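Local coordinates for capsid protein (Infectious hypodermal and hematopoietic necrosis virus, PDB 3N7X) that assembles in sixty copies into the icosahedral shell of a shrimp densovirus, a parvovirus, and binds calcium ions, at residues N70-P75 with P178-V183; W111-A116 with L291-R296; Q161-E166 with L320-I325; T217-G222 with Y311-C316. All coordinates share one frame; numbering follows the deposited sequence.

Contact 1: residues N70-P75 with P178-V183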
# COMPACT_ATOMS: atom_id res chain seq x y z
N ASN A 70 -54.19 -50.64 76.90
CA ASN A 70 -53.13 -49.76 77.39
C ASN A 70 -51.90 -49.64 76.51
O ASN A 70 -51.63 -50.49 75.66
CB ASN A 70 -52.67 -50.21 78.78
CG ASN A 70 -53.81 -50.33 79.77
OD1 ASN A 70 -54.44 -51.38 79.87
ND2 ASN A 70 -54.09 -49.24 80.49
N LEU A 71 -51.16 -48.56 76.75
CA LEU A 71 -49.92 -48.28 76.04
C LEU A 71 -49.03 -47.53 77.02
O LEU A 71 -49.53 -46.84 77.91
CB LEU A 71 -50.18 -47.40 74.81
CG LEU A 71 -50.93 -48.01 73.63
CD1 LEU A 71 -51.22 -46.94 72.58
CD2 LEU A 71 -50.11 -49.14 73.03
N TYR A 72 -47.72 -47.68 76.88
CA TYR A 72 -46.81 -46.96 77.75
C TYR A 72 -46.77 -45.55 77.22
O TYR A 72 -46.80 -45.34 76.00
CB TYR A 72 -45.40 -47.55 77.71
CG TYR A 72 -45.28 -48.92 78.29
CD1 TYR A 72 -45.50 -50.06 77.51
CD2 TYR A 72 -44.92 -49.10 79.63
CE1 TYR A 72 -45.37 -51.34 78.05
CE2 TYR A 72 -44.79 -50.37 80.18
CZ TYR A 72 -45.02 -51.49 79.38
OH TYR A 72 -44.88 -52.75 79.92
N CYS A 73 -46.70 -44.58 78.11
CA CYS A 73 -46.65 -43.19 77.70
C CYS A 73 -45.35 -42.54 78.15
O CYS A 73 -44.87 -42.79 79.25
CB CYS A 73 -47.84 -42.42 78.28
SG CYS A 73 -47.79 -40.63 77.99
N LEU A 74 -44.77 -41.72 77.28
CA LEU A 74 -43.54 -41.00 77.62
C LEU A 74 -43.85 -39.52 77.44
O LEU A 74 -43.81 -39.00 76.33
CB LEU A 74 -42.38 -41.42 76.71
CG LEU A 74 -41.09 -40.62 76.93
CD1 LEU A 74 -40.71 -40.61 78.40
CD2 LEU A 74 -39.97 -41.23 76.10
N PRO A 75 -44.17 -38.83 78.54
CA PRO A 75 -44.49 -37.40 78.53
C PRO A 75 -43.26 -36.50 78.46
O PRO A 75 -42.82 -35.96 79.48
CB PRO A 75 -45.27 -37.23 79.82
CG PRO A 75 -44.55 -38.14 80.75
CD PRO A 75 -44.31 -39.39 79.90
N PRO A 178 -41.47 -45.29 81.40
CA PRO A 178 -42.72 -44.73 80.90
C PRO A 178 -43.81 -45.59 81.55
O PRO A 178 -43.63 -46.81 81.68
CB PRO A 178 -42.62 -44.95 79.40
CG PRO A 178 -41.15 -44.77 79.15
CD PRO A 178 -40.52 -45.54 80.29
N GLN A 179 -44.91 -44.99 81.96
CA GLN A 179 -45.98 -45.73 82.62
C GLN A 179 -47.17 -46.04 81.72
O GLN A 179 -47.40 -45.36 80.72
CB GLN A 179 -46.44 -44.96 83.86
CG GLN A 179 -45.34 -44.73 84.87
CD GLN A 179 -44.74 -46.04 85.37
OE1 GLN A 179 -45.46 -46.91 85.85
NE2 GLN A 179 -43.42 -46.18 85.24
N LEU A 180 -47.92 -47.08 82.07
CA LEU A 180 -49.08 -47.47 81.28
C LEU A 180 -50.25 -46.51 81.42
O LEU A 180 -50.58 -46.04 82.52
CB LEU A 180 -49.54 -48.88 81.66
CG LEU A 180 -48.67 -50.04 81.17
CD1 LEU A 180 -49.29 -51.35 81.64
CD2 LEU A 180 -48.57 -50.02 79.64
N VAL A 181 -50.89 -46.23 80.29
CA VAL A 181 -52.04 -45.34 80.24
C VAL A 181 -53.16 -46.10 79.54
O VAL A 181 -52.93 -46.75 78.52
CB VAL A 181 -51.71 -44.05 79.45
CG1 VAL A 181 -52.98 -43.26 79.20
CG2 VAL A 181 -50.72 -43.20 80.22
N THR A 182 -54.36 -46.03 80.09
CA THR A 182 -55.49 -46.72 79.48
C THR A 182 -56.04 -45.87 78.35
O THR A 182 -56.56 -44.78 78.57
CB THR A 182 -56.60 -46.98 80.52
OG1 THR A 182 -56.07 -47.81 81.57
CG2 THR A 182 -57.78 -47.69 79.88
N VAL A 183 -55.92 -46.38 77.12
CA VAL A 183 -56.39 -45.66 75.95
C VAL A 183 -57.79 -46.08 75.50
O VAL A 183 -58.52 -45.29 74.91
CB VAL A 183 -55.40 -45.82 74.77
CG1 VAL A 183 -54.05 -45.23 75.15
CG2 VAL A 183 -55.24 -47.27 74.42
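Tyr72 and Leu180 carry the apolar part of this strand pairing. The CD2 methyl of Leu180 sits squarely over one face of the phenol ring, 3.5 Å from the centroid of Tyr72, a CH-pi contact that a branched side chain can make by pointing one methyl at the ring centre. Tyr72 turns its CG anti to the carbonyl carbon (chi1 -68°), which brings the ring over the Leu180 side chain on the face the two residues share; there the carbonyl O of Pro178 meets the ring edge, 3.3 Å from Tyr72 CD2. The hydroxyl reaches past both segments to Asp59. On the face that carries Leu71 and Cys73, Cys73 CB packs against Val181 CG2 at 3.6 Å, and the side chains of Leu71 and Val183 cross at about a right angle; Leu71 and Cys73 also rest on Phe265 of strand 264-268.

Polar side chains meet at one end: Asn70 ND2 gives Thr182 OG1 a weak, bent hydrogen bond of 2.7 Å, with an angle of 127° at the hydrogen.

The backbones supply the regular bonds. Leu71 and Val181 form a reciprocal pair, Leu71 N to Val181 O at 3.1 Å and Val181 N to Leu71 O at 2.8 Å, while Cys73 N donates to Gln179 O, also at 2.8 Å.

Strand 264-268 lies along the other edge of 70-74, and strand 161-164 along the other edge of 179-182. The arrangement is that of an antiparallel sheet, in which 70-74 fits the place of strand C in the CHEF sheet of a viral jelly roll and 179-182 probably continues that sheet beyond C.

Contact 2: residues W111-A116 with L291-R296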
# COMPACT_ATOMS: atom_id res chain seq x y z
N TRP A 111 -38.10 -18.22 84.14
CA TRP A 111 -37.35 -19.11 83.27
C TRP A 111 -38.11 -19.43 81.98
O TRP A 111 -39.30 -19.14 81.85
CB TRP A 111 -37.05 -20.41 84.01
CG TRP A 111 -38.27 -20.98 84.69
CD1 TRP A 111 -38.64 -20.81 85.99
CD2 TRP A 111 -39.30 -21.79 84.09
NE1 TRP A 111 -39.83 -21.45 86.24
CE2 TRP A 111 -40.26 -22.06 85.09
CE3 TRP A 111 -39.50 -22.30 82.80
CZ2 TRP A 111 -41.40 -22.83 84.84
CZ3 TRP A 111 -40.64 -23.06 82.55
CH2 TRP A 111 -41.58 -23.32 83.57
N LYS A 112 -37.39 -20.03 81.03
CA LYS A 112 -37.93 -20.44 79.74
C LYS A 112 -37.30 -21.77 79.40
O LYS A 112 -36.18 -22.06 79.82
CB LYS A 112 -37.52 -19.51 78.60
CG LYS A 112 -38.04 -18.12 78.62
CD LYS A 112 -37.49 -17.37 77.43
CE LYS A 112 -38.00 -15.95 77.42
NZ LYS A 112 -37.46 -15.18 76.27
N VAL A 113 -38.01 -22.57 78.61
CA VAL A 113 -37.47 -23.84 78.14
C VAL A 113 -37.40 -23.66 76.64
O VAL A 113 -38.42 -23.40 75.98
CB VAL A 113 -38.38 -25.03 78.47
CG1 VAL A 113 -37.80 -26.29 77.84
CG2 VAL A 113 -38.49 -25.20 79.97
N HIS A 114 -36.20 -23.76 76.09
CA HIS A 114 -36.01 -23.60 74.66
C HIS A 114 -36.28 -24.89 73.91
O HIS A 114 -37.19 -24.97 73.09
CB HIS A 114 -34.59 -23.12 74.37
CG HIS A 114 -34.35 -21.70 74.75
ND1 HIS A 114 -34.85 -20.64 74.03
CD2 HIS A 114 -33.71 -21.16 75.82
CE1 HIS A 114 -34.54 -19.51 74.64
NE2 HIS A 114 -33.85 -19.79 75.72
N LYS A 115 -35.49 -25.90 74.21
CA LYS A 115 -35.61 -27.18 73.54
C LYS A 115 -35.38 -28.31 74.54
O LYS A 115 -34.66 -28.14 75.52
CB LYS A 115 -34.57 -27.23 72.42
CG LYS A 115 -34.69 -28.38 71.46
CD LYS A 115 -33.56 -28.33 70.42
CE LYS A 115 -33.67 -29.49 69.43
NZ LYS A 115 -32.52 -29.57 68.47
N ALA A 116 -36.00 -29.45 74.29
CA ALA A 116 -35.84 -30.61 75.16
C ALA A 116 -36.20 -31.84 74.34
O ALA A 116 -36.89 -31.73 73.32
CB ALA A 116 -36.73 -30.49 76.37
N LEU A 291 -32.41 -31.01 78.13
CA LEU A 291 -33.30 -29.86 78.20
C LEU A 291 -32.46 -28.60 78.34
O LEU A 291 -31.52 -28.56 79.14
CB LEU A 291 -34.27 -29.99 79.37
CG LEU A 291 -35.22 -28.80 79.53
CD1 LEU A 291 -36.54 -29.26 80.13
CD2 LEU A 291 -34.57 -27.72 80.39
N HIS A 292 -32.79 -27.59 77.55
CA HIS A 292 -32.09 -26.32 77.59
C HIS A 292 -32.96 -25.31 78.31
O HIS A 292 -34.02 -24.92 77.83
CB HIS A 292 -31.78 -25.82 76.17
CG HIS A 292 -30.85 -26.73 75.41
ND1 HIS A 292 -29.61 -27.09 75.88
CD2 HIS A 292 -30.99 -27.35 74.21
CE1 HIS A 292 -29.02 -27.90 75.02
NE2 HIS A 292 -29.84 -28.07 73.99
N LEU A 293 -32.49 -24.89 79.48
CA LEU A 293 -33.21 -23.94 80.31
C LEU A 293 -32.52 -22.58 80.32
O LEU A 293 -31.30 -22.49 80.27
CB LEU A 293 -33.29 -24.47 81.74
CG LEU A 293 -34.17 -23.68 82.70
CD1 LEU A 293 -35.63 -23.96 82.40
CD2 LEU A 293 -33.85 -24.09 84.13
N GLU A 294 -33.33 -21.53 80.37
CA GLU A 294 -32.79 -20.18 80.45
C GLU A 294 -33.43 -19.56 81.67
O GLU A 294 -34.65 -19.58 81.83
CB GLU A 294 -33.13 -19.36 79.20
CG GLU A 294 -32.65 -17.91 79.29
CD GLU A 294 -32.83 -17.11 78.00
OE1 GLU A 294 -33.66 -17.51 77.15
OE2 GLU A 294 -32.14 -16.08 77.85
N VAL A 295 -32.59 -19.06 82.57
CA VAL A 295 -33.08 -18.46 83.79
C VAL A 295 -32.70 -16.99 83.85
O VAL A 295 -31.58 -16.59 83.53
CB VAL A 295 -32.52 -19.17 85.03
CG1 VAL A 295 -33.06 -18.52 86.29
CG2 VAL A 295 -32.87 -20.64 84.99
N ARG A 296 -33.67 -16.21 84.29
CA ARG A 296 -33.54 -14.78 84.41
C ARG A 296 -32.75 -14.43 85.69
O ARG A 296 -32.92 -15.06 86.73
CB ARG A 296 -34.96 -14.23 84.44
CG ARG A 296 -35.10 -12.77 84.36
CD ARG A 296 -34.73 -12.18 83.03
NE ARG A 296 -34.79 -10.74 83.23
CZ ARG A 296 -35.91 -10.03 83.13
NH1 ARG A 296 -37.05 -10.62 82.80
NH2 ARG A 296 -35.90 -8.75 83.47
O HOH W 1 -34.84 -15.40 75.72
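His114 and Glu294 make the polar bond of this antiparallel pair, His114 NE2 donating to Glu294 OE1 over 2.7 Å. The oxygen lies near the plane of the imidazole, but the donor approaches from above the carboxylate plane, 40° out of it. A water also donates to Glu294 OE1 (2.8 Å) and accepts from Lys112 NZ, whose extended chain runs alongside that of Glu294; NZ donates to the backbone O of Thr217 as well. Two donors at OE1 and a lysine close by would favour an ionised carboxylate, whose OE2 is bonded to Ser45.

The backbone positions these groups. Lys112 and Glu294 exchange two bonds, Lys112 N to Glu294 O at 2.9 Å and Glu294 N to Lys112 O at 3.0 Å. Farther on, His292 faces two residues: its O accepts from His114 N (3.0 Å), while its N donates to Lys115 O (2.8 Å). This is a beta bulge, and at it His114, with CG anti to its carbonyl carbon (chi1 -72°), brings its ring across to Glu294.

The other side is apolar. Leu293 CD1 reaches Val113 CG2 at 4.0 Å, Leu291 packs on Ala116 CB, whose small size suits the close approach of the strands here, and Trp111 CB touches Leu293 and Val295.

Met106 of helix 97-109 covers Trp111, Leu293 and Val295, and Tyr82 of helix 80-83 covers Ala116 and Leu291. Strand 45-59 hydrogen-bonds to the outer edge of 291-296 and strand 208-214 to that of 111-116, so the pair forms the middle of a four-strand set whose order matches the BIDG sheet of a jelly roll.

Contact 3: residues Q161-E166 with L320-I325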
# COMPACT_ATOMS: atom_id res chain seq x y z
N GLN A 161 -58.28 -36.64 77.18
CA GLN A 161 -57.73 -36.93 78.50
C GLN A 161 -57.78 -38.41 78.86
O GLN A 161 -58.80 -39.08 78.67
CB GLN A 161 -58.51 -36.13 79.55
CG GLN A 161 -57.96 -36.26 80.96
CD GLN A 161 -58.85 -35.61 82.01
OE1 GLN A 161 -59.34 -34.49 81.82
NE2 GLN A 161 -59.07 -36.31 83.12
N LEU A 162 -56.68 -38.93 79.39
CA LEU A 162 -56.62 -40.33 79.77
C LEU A 162 -56.09 -40.47 81.18
O LEU A 162 -55.50 -39.53 81.73
CB LEU A 162 -55.72 -41.10 78.81
CG LEU A 162 -56.07 -40.98 77.32
CD1 LEU A 162 -54.99 -41.67 76.51
CD2 LEU A 162 -57.44 -41.60 77.04
N SER A 163 -56.29 -41.65 81.76
CA SER A 163 -55.81 -41.94 83.11
C SER A 163 -54.79 -43.05 83.03
O SER A 163 -54.82 -43.88 82.12
CB SER A 163 -56.95 -42.40 84.02
OG SER A 163 -57.82 -41.33 84.34
N THR A 164 -53.86 -43.05 83.98
CA THR A 164 -52.84 -44.09 84.05
C THR A 164 -53.57 -45.36 84.48
O THR A 164 -54.61 -45.29 85.14
CB THR A 164 -51.78 -43.73 85.09
OG1 THR A 164 -52.44 -43.24 86.27
CG2 THR A 164 -50.85 -42.67 84.56
N LYS A 165 -53.04 -46.53 84.12
CA LYS A 165 -53.68 -47.78 84.51
C LYS A 165 -53.73 -47.83 86.04
O LYS A 165 -54.74 -48.23 86.63
CB LYS A 165 -52.91 -48.98 83.97
CG LYS A 165 -53.63 -50.30 84.18
CD LYS A 165 -52.82 -51.48 83.68
CE LYS A 165 -53.53 -52.79 83.93
NZ LYS A 165 -52.70 -53.96 83.50
N GLU A 166 -52.65 -47.41 86.68
CA GLU A 166 -52.59 -47.37 88.13
C GLU A 166 -52.68 -45.91 88.50
O GLU A 166 -51.92 -45.09 87.99
CB GLU A 166 -51.28 -47.94 88.64
CG GLU A 166 -51.06 -49.35 88.19
CD GLU A 166 -49.92 -49.99 88.92
OE1 GLU A 166 -48.80 -49.42 88.90
OE2 GLU A 166 -50.15 -51.06 89.53
N LEU A 320 -49.83 -36.57 88.04
CA LEU A 320 -49.04 -37.77 87.81
C LEU A 320 -49.82 -38.96 87.25
O LEU A 320 -49.24 -39.83 86.60
CB LEU A 320 -48.33 -38.17 89.10
CG LEU A 320 -46.93 -37.64 89.42
CD1 LEU A 320 -46.50 -36.57 88.44
CD2 LEU A 320 -46.91 -37.11 90.85
N ASN A 321 -51.13 -39.01 87.50
CA ASN A 321 -51.95 -40.13 87.02
C ASN A 321 -52.86 -39.76 85.85
O ASN A 321 -53.82 -40.48 85.55
CB ASN A 321 -52.81 -40.70 88.15
CG ASN A 321 -53.77 -39.67 88.74
OD1 ASN A 321 -53.98 -38.60 88.17
ND2 ASN A 321 -54.35 -40.00 89.89
N LYS A 322 -52.56 -38.64 85.21
CA LYS A 322 -53.34 -38.19 84.08
C LYS A 322 -52.47 -37.94 82.85
O LYS A 322 -51.26 -37.71 82.96
CB LYS A 322 -54.09 -36.89 84.41
CG LYS A 322 -55.13 -37.03 85.49
CD LYS A 322 -56.27 -37.92 85.06
CE LYS A 322 -57.24 -38.13 86.21
NZ LYS A 322 -58.37 -39.02 85.86
N CYS A 323 -53.10 -37.99 81.69
CA CYS A 323 -52.41 -37.78 80.43
C CYS A 323 -53.28 -36.86 79.57
O CYS A 323 -54.40 -37.21 79.20
CB CYS A 323 -52.21 -39.12 79.73
SG CYS A 323 -51.69 -39.02 78.01
N TYR A 324 -52.76 -35.67 79.26
CA TYR A 324 -53.49 -34.72 78.44
C TYR A 324 -52.90 -34.62 77.05
O TYR A 324 -51.72 -34.33 76.88
CB TYR A 324 -53.47 -33.34 79.10
CG TYR A 324 -54.22 -33.29 80.41
CD1 TYR A 324 -55.59 -33.03 80.43
CD2 TYR A 324 -53.57 -33.53 81.62
CE1 TYR A 324 -56.30 -33.02 81.63
CE2 TYR A 324 -54.26 -33.52 82.82
CZ TYR A 324 -55.63 -33.27 82.82
OH TYR A 324 -56.32 -33.29 84.01
N ILE A 325 -53.73 -34.87 76.04
CA ILE A 325 -53.27 -34.81 74.66
C ILE A 325 -53.76 -33.54 73.98
O ILE A 325 -54.95 -33.22 74.02
CB ILE A 325 -53.77 -36.03 73.88
CG1 ILE A 325 -53.30 -37.30 74.59
CG2 ILE A 325 -53.25 -35.98 72.45
CD1 ILE A 325 -53.86 -38.56 74.00
O HOH W 2 -59.48 -39.18 82.94
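Lys322 reaches across to Gln161, Leu162 and Ser163, and its chain traces the contact. CB lies near Leu162 O. The bend at chi2 (-66°) then leans the chain across toward the partner strand, bringing CD to 3.8 Å from Gln161 NE2 and CE near Ser163 OG. At the tip, Lys322 NZ donates to Ser163 OG at 2.8 Å and to a water at 3.1 Å. The same water accepts from Gln161 NE2 (2.9 Å), so a flexible lysine, a short hydroxyl and an amide are linked in one polar cluster on this partly exposed face.

Gln161 also runs alongside Tyr324, both pointing the same way, its amide turned 53° from the ring plane and OE1 3.4 Å from Tyr324 CE1. The phenol hydroxyl is bonded to Gln319.

Behind this face the strands pair through Leu162 and Cys323, with Leu162 N to Cys323 O at 2.9 Å and the return bond from Cys323 N. Their side chains, joined by Ile325 against Leu162, turn inward, where Phe265 meets Cys323 and Ile325. Thr164 N bonds to Asn321 O, and Thr164 OG1 donates to Glu166 O at 2.6 Å in the loop beyond.

Ile325 O is bonded to Gln310 of a neighbouring subunit, and a magnesium ion lies about 4 Å from the side chain of Tyr324. The pattern, polar outside and apolar inside, is that of an amphipathic antiparallel sheet; 322-324 is its outermost strand within this chain, in the extension of what fits the CHEF sheet of a jelly roll.

Contact 4: residues T217-G222 with Y311-C316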
# COMPACT_ATOMS: atom_id res chain seq x y z
N THR A 217 -41.24 -19.28 73.69
CA THR A 217 -40.34 -18.38 74.38
C THR A 217 -40.76 -16.92 74.50
O THR A 217 -39.95 -16.07 74.87
CB THR A 217 -38.95 -18.40 73.72
OG1 THR A 217 -39.07 -18.08 72.33
CG2 THR A 217 -38.32 -19.78 73.86
N ARG A 218 -42.02 -16.61 74.19
CA ARG A 218 -42.47 -15.23 74.28
C ARG A 218 -42.56 -14.72 75.73
O ARG A 218 -42.45 -13.51 75.96
CB ARG A 218 -43.83 -15.05 73.59
CG ARG A 218 -45.05 -15.40 74.43
CD ARG A 218 -46.27 -15.47 73.54
NE ARG A 218 -46.13 -16.56 72.59
CZ ARG A 218 -46.66 -16.57 71.36
NH1 ARG A 218 -47.37 -15.53 70.93
NH2 ARG A 218 -46.47 -17.61 70.58
N ASN A 219 -42.74 -15.63 76.68
CA ASN A 219 -42.85 -15.23 78.09
C ASN A 219 -41.79 -15.84 78.99
O ASN A 219 -41.04 -16.74 78.59
CB ASN A 219 -44.20 -15.65 78.67
CG ASN A 219 -45.37 -15.12 77.89
OD1 ASN A 219 -45.43 -13.93 77.57
ND2 ASN A 219 -46.33 -15.99 77.59
N TRP A 220 -41.73 -15.33 80.21
CA TRP A 220 -40.86 -15.85 81.25
C TRP A 220 -41.87 -16.50 82.20
O TRP A 220 -42.99 -16.00 82.36
CB TRP A 220 -40.13 -14.72 82.00
CG TRP A 220 -38.98 -14.11 81.24
CD1 TRP A 220 -38.94 -12.87 80.68
CD2 TRP A 220 -37.72 -14.73 80.96
NE1 TRP A 220 -37.73 -12.67 80.06
CE2 TRP A 220 -36.96 -13.79 80.22
CE3 TRP A 220 -37.15 -15.97 81.26
CZ2 TRP A 220 -35.66 -14.06 79.77
CZ3 TRP A 220 -35.85 -16.25 80.82
CH2 TRP A 220 -35.12 -15.29 80.08
N TYR A 221 -41.50 -17.62 82.80
CA TYR A 221 -42.40 -18.33 83.71
C TYR A 221 -41.80 -18.41 85.10
O TYR A 221 -40.58 -18.49 85.25
CB TYR A 221 -42.69 -19.72 83.15
CG TYR A 221 -43.42 -19.66 81.82
CD1 TYR A 221 -44.82 -19.67 81.77
CD2 TYR A 221 -42.72 -19.47 80.63
CE1 TYR A 221 -45.50 -19.48 80.56
CE2 TYR A 221 -43.40 -19.28 79.42
CZ TYR A 221 -44.79 -19.28 79.39
OH TYR A 221 -45.46 -19.06 78.22
N GLY A 222 -42.65 -18.38 86.11
CA GLY A 222 -42.16 -18.44 87.48
C GLY A 222 -42.54 -19.71 88.23
O GLY A 222 -43.24 -20.57 87.69
N TYR A 311 -45.18 -9.68 84.63
CA TYR A 311 -44.97 -10.44 83.40
C TYR A 311 -44.66 -11.92 83.55
O TYR A 311 -44.66 -12.65 82.56
CB TYR A 311 -43.90 -9.76 82.54
CG TYR A 311 -42.56 -9.63 83.22
CD1 TYR A 311 -41.68 -10.71 83.29
CD2 TYR A 311 -42.17 -8.43 83.82
CE1 TYR A 311 -40.45 -10.61 83.94
CE2 TYR A 311 -40.95 -8.31 84.48
CZ TYR A 311 -40.09 -9.41 84.53
OH TYR A 311 -38.88 -9.30 85.18
N LEU A 312 -44.37 -12.38 84.76
CA LEU A 312 -44.09 -13.81 84.94
C LEU A 312 -45.38 -14.60 84.83
O LEU A 312 -46.30 -14.45 85.64
CB LEU A 312 -43.45 -14.10 86.29
CG LEU A 312 -41.97 -13.77 86.45
CD1 LEU A 312 -41.46 -14.40 87.75
CD2 LEU A 312 -41.18 -14.33 85.27
N HIS A 313 -45.47 -15.45 83.81
CA HIS A 313 -46.65 -16.27 83.62
C HIS A 313 -46.52 -17.55 84.44
O HIS A 313 -45.43 -17.89 84.91
CB HIS A 313 -46.82 -16.62 82.14
CG HIS A 313 -47.33 -15.48 81.31
ND1 HIS A 313 -46.69 -14.27 81.22
CD2 HIS A 313 -48.44 -15.38 80.53
CE1 HIS A 313 -47.37 -13.47 80.42
NE2 HIS A 313 -48.44 -14.12 79.99
N ALA A 314 -47.63 -18.25 84.61
CA ALA A 314 -47.62 -19.50 85.36
C ALA A 314 -47.77 -20.62 84.34
O ALA A 314 -48.68 -20.62 83.51
CB ALA A 314 -48.77 -19.53 86.35
N PRO A 315 -46.86 -21.59 84.38
CA PRO A 315 -46.92 -22.71 83.44
C PRO A 315 -48.11 -23.62 83.69
O PRO A 315 -48.68 -23.65 84.79
CB PRO A 315 -45.59 -23.43 83.68
CG PRO A 315 -45.36 -23.20 85.15
CD PRO A 315 -45.70 -21.73 85.29
N CYS A 316 -48.48 -24.37 82.67
CA CYS A 316 -49.58 -25.31 82.77
C CYS A 316 -49.08 -26.52 83.56
O CYS A 316 -47.90 -26.89 83.46
CB CYS A 316 -50.00 -25.75 81.36
SG CYS A 316 -51.47 -26.80 81.29
O HOH W 3 -42.75 -12.88 80.38
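Tyr221 and His313 form a short parallel beta bridge, their CA atoms 4.7 Å apart, in segments that otherwise diverge, with end-to-end directions 72° apart. His313 makes both backbone bonds: its N donates to Trp220 O at 2.9 Å, and its O accepts from Gly222 N at 3.1 Å, the usual parallel pattern of one residue bonded to the two neighbours of its partner.

Asn219 turns CG anti to its carbonyl carbon (chi1 -56°), which lays the amide over one face of the His313 ring, stacked almost parallel at 9°, its CG 3.6 Å above the ring plane. Asn219 ND2 bonds within its own plane to Tyr221 OH, and also to Val251 O; together these fix the amide's rotation. The Tyr221 ring leans obliquely against the histidine, its CE1 3.5 Å from His313 CB. On the opposite face, with Trp220 and Leu312, Leu312 CD2 packs 3.5 Å from Trp220 CB, while Gly222, lacking a side chain, lets Leu312 CD1 pack on its CA at 4.1 Å. The Trp220 indole makes cation-pi contacts with Lys112 and Arg296. A water joins Trp220 N to Tyr311 O.

His313 ND1 donates to Tyr311 O at 2.9 Å, in the plane of the imidazole, while NE2 is bonded to the backbone N of Val251. A proton on ND1 and a lone pair on NE2 would satisfy both, which is consistent with a neutral histidine fixed in rotation by its two bonds and the stacked amide.

Overall arrangement
Contacts 1 and 3 belong to one antiparallel sheet: strands 179-182 and 161-164 are neighbours in it, and the centres lie about 8 Å apart. Contact 1 is the buried, mainly apolar pairing, whereas contact 3, at the outermost strand of that sheet within the chain, adds a hydrated polar face. Contact 2 sits in the other large sheet, about 26 Å from contact 1 between centres, and mixes an apolar side with a water-bridged charged one. Contact 4 is a small parallel pairing that adjoins it, Trp111 N lying 2.7 Å from Tyr221 O; a stacked amide and imidazole supplement two backbone bonds there, and more of its residues approach a neighbouring subunit than in contacts 2 and 3.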